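Local structure of scyllo-inosose 3-dehydrogenase (Thermotoga maritima, 3IP1) at residues Gly209-Gly214 / Ala236-Val241. The protein catalyses the NAD(+)-dependent oxidation of scyllo-inosose to 3-dehydro-scyllo-inosose and so probably acts in myo-inositol degradation. Residues are numbered along the deposited sequence; the frame is centred on the assembly and turned at random.
Sequences GGIRPG and AGASKV
Ile211 reaches from Gly209-Gly214 to the turn at Ala236-Ala238, and its contact grows stepwise along the side chain. CB approaches no atom of Ala236-Val241 closely. From it, CG1 is set between the backbone N and the carbonyl carbon (chi1 55°), which aims this branch at the turn, and it comes to 4.3 Å from Ala236 CB. An extended second torsion then carries CD1 onto Ala238, at the same distance from Ala236 CB as CG1 and nearly equidistant from the next backbone and methyl: 3.6 Å to Ala238 N and 3.7 Å to Ala238 CB. The CG2 branch takes no part here; the residue also packs on Val217 of strand 216-220.

Topologically, the two segments lead into neighbouring parallel strands, 216-220 and 240-244, of a Rossmann-type beta-alpha-beta unit whose crossover helix is 224-235. Gly237 closes that helix: its positive phi and two bonds back into the last turn define a Schellman motif. The carbonyl of this glycine accepts the direct backbone bond between the segments, Gly214 N to Gly237 O at 2.9 Å. The N-H points almost straight at the oxygen (174°), although the donor is tilted 30° from the carbonyl plane. Pro213 CA adds a CA-H...O contact to Gly237 O at 3.5 Å. Farther along, Gly214 O comes within 3.0 Å of Ser239 CB, a doubtfully short approach; the hydroxyl stands farther off. Next to this point, a backbone bond between Ser239 and Asp215 continues the pairing toward the sheet. The second subunit covers the proline: Pro213 O is hydrogen-bonded to Tyr201 OH of that subunit, and Ile205 of the second subunit packs on Pro213.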
ATOM      1  N   GLY A 209       7.402   2.134   6.348  1.00 27.24           N
ATOM      2  CA  GLY A 209       6.066   1.566   6.201  1.00 26.62           C
ATOM      3  C   GLY A 209       5.327   1.426   7.522  1.00 27.29           C
ATOM      4  O   GLY A 209       4.172   0.982   7.543  1.00 27.18           O
ATOM      5  N   GLY A 210       5.979   1.786   8.626  1.00 25.74           N
ATOM      6  CA  GLY A 210       5.380   1.621   9.940  1.00 26.44           C
ATOM      7  C   GLY A 210       5.245   0.160  10.351  1.00 26.60           C
ATOM      8  O   GLY A 210       5.838  -0.737   9.742  1.00 27.00           O
ATOM      9  N   ILE A 211       4.480  -0.083  11.406  1.00 26.49           N
ATOM     10  CA  ILE A 211       4.236  -1.452  11.868  1.00 26.74           C
ATOM     11  C   ILE A 211       2.732  -1.648  12.085  1.00 27.13           C
ATOM     12  O   ILE A 211       1.950  -0.690  12.064  1.00 27.52           O
ATOM     13  CB  ILE A 211       5.024  -1.785  13.184  1.00 26.49           C
ATOM     14  CG1 ILE A 211       4.679  -0.748  14.259  1.00 26.38           C
ATOM     15  CG2 ILE A 211       6.543  -1.859  12.903  1.00 24.25           C
ATOM     16  CD1 ILE A 211       5.133  -1.058  15.638  1.00 28.82           C
ATOM     17  N   ARG A 212       2.330  -2.897  12.270  1.00 26.55           N
ATOM     18  CA  ARG A 212       1.046  -3.183  12.877  1.00 26.01           C
ATOM     19  C   ARG A 212       1.249  -3.347  14.391  1.00 25.49           C
ATOM     20  O   ARG A 212       2.276  -3.871  14.822  1.00 25.58           O
ATOM     21  CB  ARG A 212       0.470  -4.451  12.263  1.00 26.18           C
ATOM     22  CG  ARG A 212       0.167  -4.284  10.794  1.00 26.87           C
ATOM     23  CD  ARG A 212      -0.692  -5.408  10.278  1.00 29.85           C
ATOM     24  NE  ARG A 212      -1.057  -5.181   8.890  1.00 30.23           N
ATOM     25  CZ  ARG A 212      -1.375  -6.154   8.036  1.00 29.84           C
ATOM     26  NH1 ARG A 212      -1.409  -7.428   8.432  1.00 26.05           N
ATOM     27  NH2 ARG A 212      -1.664  -5.844   6.780  1.00 28.71           N
ATOM     28  N   PRO A 213       0.274  -2.897  15.203  1.00 25.08           N
ATOM     29  CA  PRO A 213       0.374  -3.075  16.662  1.00 24.89           C
ATOM     30  C   PRO A 213       0.575  -4.541  17.026  1.00 24.72           C
ATOM     31  O   PRO A 213      -0.123  -5.399  16.495  1.00 24.01           O
ATOM     32  CB  PRO A 213      -0.984  -2.595  17.169  1.00 25.15           C
ATOM     33  CG  PRO A 213      -1.464  -1.639  16.109  1.00 24.88           C
ATOM     34  CD  PRO A 213      -0.953  -2.178  14.805  1.00 24.67           C
ATOM     35  N   GLY A 214       1.531  -4.803  17.915  1.00 25.47           N
ATOM     36  CA  GLY A 214       1.981  -6.154  18.245  1.00 25.97           C
ATOM     37  C   GLY A 214       3.332  -6.536  17.630  1.00 26.32           C
ATOM     38  O   GLY A 214       3.960  -7.493  18.071  1.00 26.77           O
ATOM     39  N   ALA A 236       3.452   3.663  18.564  1.00 26.60           N
ATOM     40  CA  ALA A 236       2.834   3.002  17.410  1.00 26.45           C
ATOM     41  C   ALA A 236       2.345   1.586  17.709  1.00 26.22           C
ATOM     42  O   ALA A 236       1.772   0.927  16.829  1.00 25.60           O
ATOM     43  CB  ALA A 236       3.803   2.963  16.242  1.00 26.33           C
ATOM     44  N   GLY A 237       2.613   1.103  18.920  1.00 26.23           N
ATOM     45  CA  GLY A 237       2.082  -0.190  19.366  1.00 26.06           C
ATOM     46  C   GLY A 237       3.034  -1.368  19.253  1.00 26.65           C
ATOM     47  O   GLY A 237       2.596  -2.528  19.276  1.00 25.85           O
ATOM     48  N   ALA A 238       4.326  -1.080  19.110  1.00 26.92           N
ATOM     49  CA  ALA A 238       5.348  -2.139  19.093  1.00 28.46           C
ATOM     50  C   ALA A 238       5.297  -2.914  20.390  1.00 29.26           C
ATOM     51  O   ALA A 238       5.414  -2.338  21.485  1.00 28.78           O
ATOM     52  CB  ALA A 238       6.739  -1.571  18.881  1.00 28.11           C
ATOM     53  N   SER A 239       5.109  -4.222  20.242  1.00 29.97           N
ATOM     54  CA  SER A 239       5.054  -5.135  21.370  1.00 30.97           C
ATOM     55  C   SER A 239       6.375  -5.094  22.152  1.00 30.59           C
ATOM     56  O   SER A 239       6.380  -4.901  23.376  1.00 30.71           O
ATOM     57  CB  SER A 239       4.704  -6.535  20.856  1.00 30.96           C
ATOM     58  OG  SER A 239       5.127  -7.542  21.734  1.00 35.85           O
ATOM     59  N   LYS A 240       7.486  -5.220  21.426  1.00 29.79           N
ATOM     60  CA  LYS A 240       8.824  -5.064  21.992  1.00 29.45           C
ATOM     61  C   LYS A 240       9.681  -4.080  21.184  1.00 28.53           C
ATOM     62  O   LYS A 240       9.836  -4.226  19.961  1.00 26.70           O
ATOM     63  CB  LYS A 240       9.538  -6.412  22.066  1.00 29.75           C
ATOM     64  CG  LYS A 240       9.026  -7.309  23.185  1.00 31.37           C
ATOM     65  CD  LYS A 240       9.191  -8.744  22.773  1.00 36.33           C
ATOM     66  CE  LYS A 240       8.695  -9.683  23.873  1.00 37.39           C
ATOM     67  NZ  LYS A 240       8.680 -11.063  23.327  1.00 40.29           N
ATOM     68  N   VAL A 241      10.220  -3.083  21.886  1.00 27.95           N
ATOM     69  CA  VAL A 241      11.168  -2.131  21.312  1.00 28.00           C
ATOM     70  C   VAL A 241      12.543  -2.412  21.930  1.00 28.58           C
ATOM     71  O   VAL A 241      12.735  -2.307  23.146  1.00 27.76           O
ATOM     72  CB  VAL A 241      10.741  -0.654  21.540  1.00 28.20           C
ATOM     73  CG1 VAL A 241      11.775   0.308  20.989  1.00 25.94           C
ATOM     74  CG2 VAL A 241       9.356  -0.376  20.942  1.00 27.67           C
TER
HETATM   75  O   HOH W   1       0.935   0.840  14.455  1.00 38.00           O